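Succinylglutamate desuccinylase (Chromobacterium violaceum, PDB 1YW4) probably hydrolyses N-succinyl-L-glutamate to succinate and L-glutamate with one zinc ion per subunit, the last step of arginine degradation by the AST pathway. Local coordinates at residues Pro256-Ser268 / Lys316-Leu330. Sequence-based numbering, arbitrary orientation.
Sequences PLFRAKYDLVKHS and KPGLRAGIVVEPARL
Arg-259 and Glu-326 face each other as a hydrogen-bonded antiparallel pair, and a salt bridge between their side chains reinforces the backbone bonds. Both project from the same face of the sheet, and with each CG between backbone N and carbonyl carbon (chi1 69° and 60°) the extended chains reach across to the neighbouring strand. Arg-259 NE and NH2 lie 2.8 and 3.1 Å from Glu-326 OE1, which stays in the guanidinium plane; NE comes from the anti side and NH2 from the syn side, both tilted toward one face of the carboxylate, whose plane is turned 37° from the guanidinium. Arg-259 NH2 also bridges to Glu-326 of the second subunit in the dimer contact. Glu-326 OE2 is bound by a water, and the extended Lys-261 chain crosses the glutamate at about a right angle, its CD 3.7 Å from OE2.

Among the backbone bonds, register is the variable. Val-324 O accepts from Lys-261 N at 2.7 Å and more weakly from Tyr-262 N, a classic beta bulge; a second one-residue shift falls between Asp-263 and Val-265, where Leu-264 N donates to Gly-322 O and Leu-264 O accepts from Ala-321 N. These strands, 257-265 and 320-328, belong to the C-terminal barrel-sandwich hybrid domain of the AspA/AstE family; 187-190 bonds to the first and 307-309 to the second.

Apolar contacts run along the length of the pair. Val-324 CB stands over one face of the Tyr-262 ring, 3.9 Å from its centroid, its two methyls spread across CE1 and CZ. Farther along, Lys-266 bends at chi2 and chi4 and lays its methylenes tightly against Ala-321 CB. At the opposite end, Leu-257 CD1 meets Leu-330 CG at 3.5 Å, with helix 174-181 beside Leu-330.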
ATOM      1  N   PRO A 256      13.583  -2.240  -0.660  1.00 25.40           N
ATOM      2  CA  PRO A 256      12.271  -1.766  -1.112  1.00 24.34           C
ATOM      3  C   PRO A 256      11.353  -2.901  -1.585  1.00 23.83           C
ATOM      4  O   PRO A 256      11.781  -3.811  -2.296  1.00 20.04           O
ATOM      5  CB  PRO A 256      12.621  -0.776  -2.228  1.00 23.65           C
ATOM      6  CG  PRO A 256      13.937  -1.279  -2.749  1.00 23.87           C
ATOM      7  CD  PRO A 256      14.671  -1.710  -1.502  1.00 24.05           C
ATOM      8  N   LEU A 257      10.090  -2.839  -1.172  1.00 22.58           N
ATOM      9  CA  LEU A 257       9.104  -3.841  -1.551  1.00 21.92           C
ATOM     10  C   LEU A 257       8.071  -3.189  -2.464  1.00 22.89           C
ATOM     11  O   LEU A 257       7.808  -1.987  -2.358  1.00 23.21           O
ATOM     12  CB  LEU A 257       8.403  -4.394  -0.308  1.00 22.88           C
ATOM     13  CG  LEU A 257       9.283  -4.900   0.841  1.00 21.16           C
ATOM     14  CD1 LEU A 257       8.385  -5.234   2.026  1.00 20.65           C
ATOM     15  CD2 LEU A 257      10.084  -6.130   0.424  1.00 20.07           C
ATOM     16  N   PHE A 258       7.481  -3.983  -3.350  1.00 20.18           N
ATOM     17  CA  PHE A 258       6.480  -3.480  -4.279  1.00 21.17           C
ATOM     18  C   PHE A 258       5.342  -4.474  -4.489  1.00 21.14           C
ATOM     19  O   PHE A 258       5.474  -5.662  -4.208  1.00 21.91           O
ATOM     20  CB  PHE A 258       7.118  -3.169  -5.642  1.00 19.52           C
ATOM     21  CG  PHE A 258       8.244  -2.165  -5.584  1.00 19.76           C
ATOM     22  CD1 PHE A 258       9.547  -2.564  -5.287  1.00 21.55           C
ATOM     23  CD2 PHE A 258       7.996  -0.815  -5.817  1.00 20.27           C
ATOM     24  CE1 PHE A 258      10.596  -1.630  -5.223  1.00 21.71           C
ATOM     25  CE2 PHE A 258       9.033   0.129  -5.758  1.00 21.59           C
ATOM     26  CZ  PHE A 258      10.332  -0.282  -5.460  1.00 19.08           C
ATOM     27  N   ARG A 259       4.218  -3.971  -4.981  1.00 22.09           N
ATOM     28  CA  ARG A 259       3.071  -4.806  -5.281  1.00 21.51           C
ATOM     29  C   ARG A 259       2.437  -4.214  -6.530  1.00 22.23           C
ATOM     30  O   ARG A 259       2.621  -3.028  -6.835  1.00 20.91           O
ATOM     31  CB  ARG A 259       2.067  -4.803  -4.122  1.00 23.10           C
ATOM     32  CG  ARG A 259       1.359  -3.475  -3.923  1.00 21.51           C
ATOM     33  CD  ARG A 259       0.399  -3.520  -2.750  1.00 23.68           C
ATOM     34  NE  ARG A 259      -0.397  -2.298  -2.667  1.00 22.58           N
ATOM     35  CZ  ARG A 259      -1.193  -1.991  -1.647  1.00 23.84           C
ATOM     36  NH1 ARG A 259      -1.298  -2.818  -0.615  1.00 23.55           N
ATOM     37  NH2 ARG A 259      -1.885  -0.858  -1.662  1.00 20.33           N
ATOM     38  N   ALA A 260       1.703  -5.038  -7.262  1.00 22.69           N
ATOM     39  CA  ALA A 260       1.041  -4.569  -8.467  1.00 24.27           C
ATOM     40  C   ALA A 260      -0.031  -3.560  -8.072  1.00 26.62           C
ATOM     41  O   ALA A 260      -0.733  -3.746  -7.079  1.00 26.12           O
ATOM     42  CB  ALA A 260       0.409  -5.739  -9.201  1.00 20.87           C
ATOM     43  N   LYS A 261      -0.144  -2.485  -8.843  1.00 28.87           N
ATOM     44  CA  LYS A 261      -1.151  -1.466  -8.582  1.00 31.22           C
ATOM     45  C   LYS A 261      -2.299  -1.708  -9.560  1.00 32.75           C
ATOM     46  O   LYS A 261      -3.462  -1.752  -9.165  1.00 33.69           O
ATOM     47  CB  LYS A 261      -0.563  -0.068  -8.788  1.00 31.00           C
ATOM     48  CG  LYS A 261      -1.517   1.076  -8.472  1.00 30.70           C
ATOM     49  CD  LYS A 261      -0.845   2.426  -8.678  1.00 29.40           C
ATOM     50  CE  LYS A 261      -1.827   3.580  -8.490  1.00 30.35           C
ATOM     51  NZ  LYS A 261      -1.192   4.911  -8.755  1.00 29.34           N
ATOM     52  N   TYR A 262      -1.954  -1.871 -10.834  1.00 33.63           N
ATOM     53  CA  TYR A 262      -2.930  -2.130 -11.890  1.00 35.10           C
ATOM     54  C   TYR A 262      -2.210  -2.558 -13.171  1.00 36.24           C
ATOM     55  O   TYR A 262      -1.035  -2.238 -13.366  1.00 35.20           O
ATOM     56  CB  TYR A 262      -3.782  -0.886 -12.178  1.00 33.15           C
ATOM     57  CG  TYR A 262      -3.009   0.301 -12.720  1.00 33.22           C
ATOM     58  CD1 TYR A 262      -2.389   1.206 -11.858  1.00 32.62           C
ATOM     59  CD2 TYR A 262      -2.905   0.522 -14.098  1.00 32.35           C
ATOM     60  CE1 TYR A 262      -1.683   2.305 -12.348  1.00 32.18           C
ATOM     61  CE2 TYR A 262      -2.199   1.617 -14.602  1.00 31.95           C
ATOM     62  CZ  TYR A 262      -1.592   2.505 -13.717  1.00 33.88           C
ATOM     63  OH  TYR A 262      -0.898   3.595 -14.195  1.00 32.99           O
ATOM     64  N   ASP A 263      -2.913  -3.278 -14.041  1.00 37.35           N
ATOM     65  CA  ASP A 263      -2.319  -3.732 -15.294  1.00 38.79           C
ATOM     66  C   ASP A 263      -2.663  -2.787 -16.436  1.00 39.58           C
ATOM     67  O   ASP A 263      -3.719  -2.148 -16.439  1.00 40.27           O
ATOM     68  CB  ASP A 263      -2.806  -5.137 -15.655  1.00 40.13           C
ATOM     69  CG  ASP A 263      -2.551  -6.145 -14.559  1.00 40.49           C
ATOM     70  OD1 ASP A 263      -1.471  -6.093 -13.936  1.00 42.07           O
ATOM     71  OD2 ASP A 263      -3.428  -7.000 -14.330  1.00 42.31           O
ATOM     72  N   LEU A 264      -1.760  -2.698 -17.406  1.00 39.92           N
ATOM     73  CA  LEU A 264      -1.966  -1.845 -18.571  1.00 40.21           C
ATOM     74  C   LEU A 264      -2.711  -2.645 -19.627  1.00 40.31           C
ATOM     75  O   LEU A 264      -2.093  -3.239 -20.509  1.00 40.26           O
ATOM     76  CB  LEU A 264      -0.620  -1.387 -19.134  1.00 39.79           C
ATOM     77  CG  LEU A 264       0.208  -0.455 -18.250  1.00 40.50           C
ATOM     78  CD1 LEU A 264       1.593  -0.283 -18.842  1.00 38.25           C
ATOM     79  CD2 LEU A 264      -0.506   0.889 -18.129  1.00 39.20           C
ATOM     80  N   VAL A 265      -4.037  -2.666 -19.528  1.00 41.12           N
ATOM     81  CA  VAL A 265      -4.868  -3.400 -20.475  1.00 42.60           C
ATOM     82  C   VAL A 265      -4.728  -2.803 -21.874  1.00 42.77           C
ATOM     83  O   VAL A 265      -4.936  -1.607 -22.072  1.00 42.91           O
ATOM     84  CB  VAL A 265      -6.362  -3.359 -20.058  1.00 43.09           C
ATOM     85  CG1 VAL A 265      -7.200  -4.175 -21.030  1.00 43.76           C
ATOM     86  CG2 VAL A 265      -6.524  -3.886 -18.642  1.00 42.80           C
ATOM     87  N   LYS A 266      -4.370  -3.635 -22.845  1.00 44.61           N
ATOM     88  CA  LYS A 266      -4.214  -3.159 -24.211  1.00 46.89           C
ATOM     89  C   LYS A 266      -5.363  -3.548 -25.139  1.00 48.09           C
ATOM     90  O   LYS A 266      -5.853  -4.679 -25.116  1.00 46.55           O
ATOM     91  CB  LYS A 266      -2.883  -3.648 -24.795  1.00 48.12           C
ATOM     92  CG  LYS A 266      -1.751  -2.619 -24.723  1.00 49.64           C
ATOM     93  CD  LYS A 266      -1.537  -2.084 -23.307  1.00 50.55           C
ATOM     94  CE  LYS A 266      -0.352  -1.128 -23.242  1.00 51.46           C
ATOM     95  NZ  LYS A 266      -0.548   0.083 -24.086  1.00 51.22           N
ATOM     96  N   HIS A 267      -5.786  -2.584 -25.948  1.00 49.79           N
ATOM     97  CA  HIS A 267      -6.856  -2.771 -26.916  1.00 52.29           C
ATOM     98  C   HIS A 267      -6.630  -1.837 -28.105  1.00 53.16           C
ATOM     99  O   HIS A 267      -6.176  -0.702 -27.936  1.00 53.51           O
ATOM    100  CB  HIS A 267      -8.220  -2.499 -26.266  1.00 52.35           C
ATOM    101  CG  HIS A 267      -8.186  -1.445 -25.204  1.00 53.09           C
ATOM    102  ND1 HIS A 267      -7.786  -0.149 -25.451  1.00 53.40           N
ATOM    103  CD2 HIS A 267      -8.488  -1.501 -23.884  1.00 52.57           C
ATOM    104  CE1 HIS A 267      -7.843   0.547 -24.329  1.00 52.88           C
ATOM    105  NE2 HIS A 267      -8.265  -0.250 -23.363  1.00 52.31           N
ATOM    106  N   SER A 268      -6.940  -2.331 -29.300  1.00 54.12           N
ATOM    107  CA  SER A 268      -6.774  -1.582 -30.545  1.00 55.05           C
ATOM    108  C   SER A 268      -5.305  -1.247 -30.784  1.00 55.11           C
ATOM    109  O   SER A 268      -4.493  -2.128 -31.068  1.00 55.83           O
ATOM    110  CB  SER A 268      -7.588  -0.283 -30.516  1.00 55.32           C
ATOM    111  OG  SER A 268      -6.864   0.760 -29.887  1.00 55.48           O
ATOM    112  N   LYS A 316      -0.589  -6.811 -27.576  1.00 55.37           N
ATOM    113  CA  LYS A 316      -1.721  -6.049 -28.105  1.00 55.98           C
ATOM    114  C   LYS A 316      -2.980  -6.865 -28.430  1.00 56.27           C
ATOM    115  O   LYS A 316      -3.535  -6.748 -29.528  1.00 56.41           O
ATOM    116  CB  LYS A 316      -1.295  -5.280 -29.363  1.00 56.25           C
ATOM    117  CG  LYS A 316      -0.770  -6.172 -30.486  1.00 56.36           C
ATOM    118  CD  LYS A 316      -0.980  -5.560 -31.870  1.00 56.24           C
ATOM    119  CE  LYS A 316      -2.431  -5.669 -32.345  1.00 56.69           C
ATOM    120  NZ  LYS A 316      -3.390  -4.821 -31.577  1.00 57.25           N
ATOM    121  N   PRO A 317      -3.451  -7.700 -27.489  1.00 55.74           N
ATOM    122  CA  PRO A 317      -4.653  -8.482 -27.783  1.00 55.11           C
ATOM    123  C   PRO A 317      -5.855  -7.899 -27.039  1.00 54.37           C
ATOM    124  O   PRO A 317      -6.508  -6.969 -27.510  1.00 53.85           O
ATOM    125  CB  PRO A 317      -4.268  -9.861 -27.278  1.00 55.81           C
ATOM    126  CG  PRO A 317      -3.532  -9.527 -25.999  1.00 55.49           C
ATOM    127  CD  PRO A 317      -2.775  -8.228 -26.287  1.00 56.30           C
ATOM    128  N   GLY A 318      -6.129  -8.466 -25.872  1.00 53.64           N
ATOM    129  CA  GLY A 318      -7.215  -8.015 -25.027  1.00 52.51           C
ATOM    130  C   GLY A 318      -6.695  -8.206 -23.618  1.00 52.17           C
ATOM    131  O   GLY A 318      -7.400  -8.011 -22.629  1.00 51.97           O
ATOM    132  N   LEU A 319      -5.427  -8.603 -23.550  1.00 51.36           N
ATOM    133  CA  LEU A 319      -4.732  -8.848 -22.294  1.00 49.87           C
ATOM    134  C   LEU A 319      -3.939  -7.607 -21.904  1.00 49.00           C
ATOM    135  O   LEU A 319      -4.125  -6.534 -22.479  1.00 48.85           O
ATOM    136  CB  LEU A 319      -3.771 -10.023 -22.458  1.00 49.66           C
ATOM    137  CG  LEU A 319      -4.326 -11.289 -23.110  1.00 50.22           C
ATOM    138  CD1 LEU A 319      -3.167 -12.150 -23.579  1.00 50.32           C
ATOM    139  CD2 LEU A 319      -5.219 -12.044 -22.135  1.00 49.95           C
ATOM    140  N   ARG A 320      -3.045  -7.767 -20.933  1.00 47.89           N
ATOM    141  CA  ARG A 320      -2.223  -6.664 -20.461  1.00 47.82           C
ATOM    142  C   ARG A 320      -0.867  -6.657 -21.160  1.00 46.40           C
ATOM    143  O   ARG A 320      -0.369  -7.700 -21.581  1.00 46.80           O
ATOM    144  CB  ARG A 320      -2.019  -6.762 -18.946  1.00 49.14           C
ATOM    145  CG  ARG A 320      -1.138  -7.915 -18.497  1.00 49.39           C
ATOM    146  CD  ARG A 320      -1.005  -7.936 -16.979  1.00 50.28           C
ATOM    147  NE  ARG A 320      -0.064  -8.952 -16.515  1.00 51.32           N
ATOM    148  CZ  ARG A 320       1.243  -8.935 -16.761  1.00 52.03           C
ATOM    149  NH1 ARG A 320       1.774  -7.949 -17.472  1.00 52.32           N
ATOM    150  NH2 ARG A 320       2.023  -9.902 -16.296  1.00 52.66           N
ATOM    151  N   ALA A 321      -0.281  -5.470 -21.277  1.00 44.20           N
ATOM    152  CA  ALA A 321       1.011  -5.309 -21.926  1.00 42.22           C
ATOM    153  C   ALA A 321       2.025  -4.729 -20.951  1.00 41.00           C
ATOM    154  O   ALA A 321       2.996  -4.085 -21.351  1.00 39.14           O
ATOM    155  CB  ALA A 321       0.870  -4.399 -23.131  1.00 42.92           C
ATOM    156  N   GLY A 322       1.796  -4.966 -19.665  1.00 40.40           N
ATOM    157  CA  GLY A 322       2.697  -4.456 -18.652  1.00 39.40           C
ATOM    158  C   GLY A 322       1.980  -4.245 -17.337  1.00 38.88           C
ATOM    159  O   GLY A 322       0.750  -4.213 -17.288  1.00 39.24           O
ATOM    160  N   ILE A 323       2.750  -4.105 -16.264  1.00 37.11           N
ATOM    161  CA  ILE A 323       2.172  -3.895 -14.949  1.00 36.08           C
ATOM    162  C   ILE A 323       2.808  -2.716 -14.216  1.00 33.81           C
ATOM    163  O   ILE A 323       4.033  -2.570 -14.180  1.00 32.36           O
ATOM    164  CB  ILE A 323       2.304  -5.155 -14.065  1.00 37.86           C
ATOM    165  CG1 ILE A 323       3.773  -5.543 -13.915  1.00 39.44           C
ATOM    166  CG2 ILE A 323       1.515  -6.305 -14.675  1.00 38.52           C
ATOM    167  CD1 ILE A 323       3.998  -6.736 -12.997  1.00 41.17           C
ATOM    168  N   VAL A 324       1.958  -1.868 -13.650  1.00 30.62           N
ATOM    169  CA  VAL A 324       2.413  -0.716 -12.895  1.00 27.85           C
ATOM    170  C   VAL A 324       2.437  -1.123 -11.427  1.00 27.28           C
ATOM    171  O   VAL A 324       1.412  -1.516 -10.860  1.00 26.93           O
ATOM    172  CB  VAL A 324       1.471   0.492 -13.094  1.00 27.32           C
ATOM    173  CG1 VAL A 324       1.902   1.647 -12.199  1.00 27.26           C
ATOM    174  CG2 VAL A 324       1.493   0.927 -14.557  1.00 25.19           C
ATOM    175  N   VAL A 325       3.617  -1.057 -10.821  1.00 25.14           N
ATOM    176  CA  VAL A 325       3.767  -1.418  -9.419  1.00 24.39           C
ATOM    177  C   VAL A 325       3.936  -0.166  -8.567  1.00 23.92           C
ATOM    178  O   VAL A 325       4.293   0.897  -9.074  1.00 21.55           O
ATOM    179  CB  VAL A 325       4.999  -2.332  -9.193  1.00 24.71           C
ATOM    180  CG1 VAL A 325       4.833  -3.638  -9.955  1.00 23.40           C
ATOM    181  CG2 VAL A 325       6.269  -1.613  -9.638  1.00 26.41           C
ATOM    182  N   GLU A 326       3.673  -0.316  -7.270  1.00 25.13           N
ATOM    183  CA  GLU A 326       3.792   0.765  -6.292  1.00 23.56           C
ATOM    184  C   GLU A 326       4.475   0.230  -5.038  1.00 22.62           C
ATOM    185  O   GLU A 326       4.452  -0.970  -4.769  1.00 22.76           O
ATOM    186  CB  GLU A 326       2.406   1.290  -5.915  1.00 23.76           C
ATOM    187  CG  GLU A 326       1.510   0.218  -5.313  1.00 22.20           C
ATOM    188  CD  GLU A 326       0.162   0.748  -4.879  1.00 23.18           C
ATOM    189  OE1 GLU A 326      -0.627  -0.051  -4.344  1.00 24.18           O
ATOM    190  OE2 GLU A 326      -0.105   1.952  -5.073  1.00 23.03           O
ATOM    191  N   PRO A 327       5.084   1.121  -4.246  1.00 23.85           N
ATOM    192  CA  PRO A 327       5.772   0.728  -3.012  1.00 24.81           C
ATOM    193  C   PRO A 327       4.856  -0.083  -2.096  1.00 26.97           C
ATOM    194  O   PRO A 327       3.653   0.171  -2.022  1.00 27.06           O
ATOM    195  CB  PRO A 327       6.159   2.073  -2.393  1.00 24.41           C
ATOM    196  CG  PRO A 327       6.378   2.951  -3.600  1.00 22.39           C
ATOM    197  CD  PRO A 327       5.206   2.572  -4.481  1.00 24.33           C
ATOM    198  N   ALA A 328       5.429  -1.065  -1.413  1.00 28.65           N
ATOM    199  CA  ALA A 328       4.666  -1.906  -0.501  1.00 31.34           C
ATOM    200  C   ALA A 328       5.323  -1.859   0.869  1.00 31.68           C
ATOM    201  O   ALA A 328       6.540  -1.987   0.988  1.00 32.56           O
ATOM    202  CB  ALA A 328       4.615  -3.346  -1.014  1.00 30.60           C
ATOM    203  N   ARG A 329       4.510  -1.666   1.897  1.00 33.61           N
ATOM    204  CA  ARG A 329       5.015  -1.592   3.260  1.00 34.61           C
ATOM    205  C   ARG A 329       4.533  -2.798   4.055  1.00 35.23           C
ATOM    206  O   ARG A 329       3.406  -3.253   3.877  1.00 34.73           O
ATOM    207  CB  ARG A 329       4.525  -0.300   3.927  1.00 35.16           C
ATOM    208  CG  ARG A 329       4.899   0.989   3.189  1.00 35.64           C
ATOM    209  CD  ARG A 329       6.398   1.257   3.221  1.00 37.09           C
ATOM    210  NE  ARG A 329       6.908   1.449   4.578  1.00 37.81           N
ATOM    211  CZ  ARG A 329       6.616   2.489   5.356  1.00 38.36           C
ATOM    212  NH1 ARG A 329       5.812   3.449   4.924  1.00 37.60           N
ATOM    213  NH2 ARG A 329       7.131   2.568   6.576  1.00 38.61           N
ATOM    214  N   LEU A 330       5.398  -3.324   4.916  1.00 36.22           N
ATOM    215  CA  LEU A 330       5.048  -4.460   5.763  1.00 38.60           C
ATOM    216  C   LEU A 330       4.273  -3.930   6.972  1.00 39.13           C
ATOM    217  O   LEU A 330       4.340  -2.741   7.282  1.00 39.60           O
ATOM    218  CB  LEU A 330       6.315  -5.177   6.239  1.00 38.80           C
ATOM    219  CG  LEU A 330       7.081  -6.024   5.216  1.00 40.83           C
ATOM    220  CD1 LEU A 330       8.430  -6.431   5.792  1.00 40.89           C
ATOM    221  CD2 LEU A 330       6.254  -7.254   4.847  1.00 39.91           C
TER
HETATM  222  O   HOH W   1       9.127  -0.818   0.521  1.00 30.23           O
HETATM  223  O   HOH W   2       0.526   4.472  -6.037  1.00 29.85           O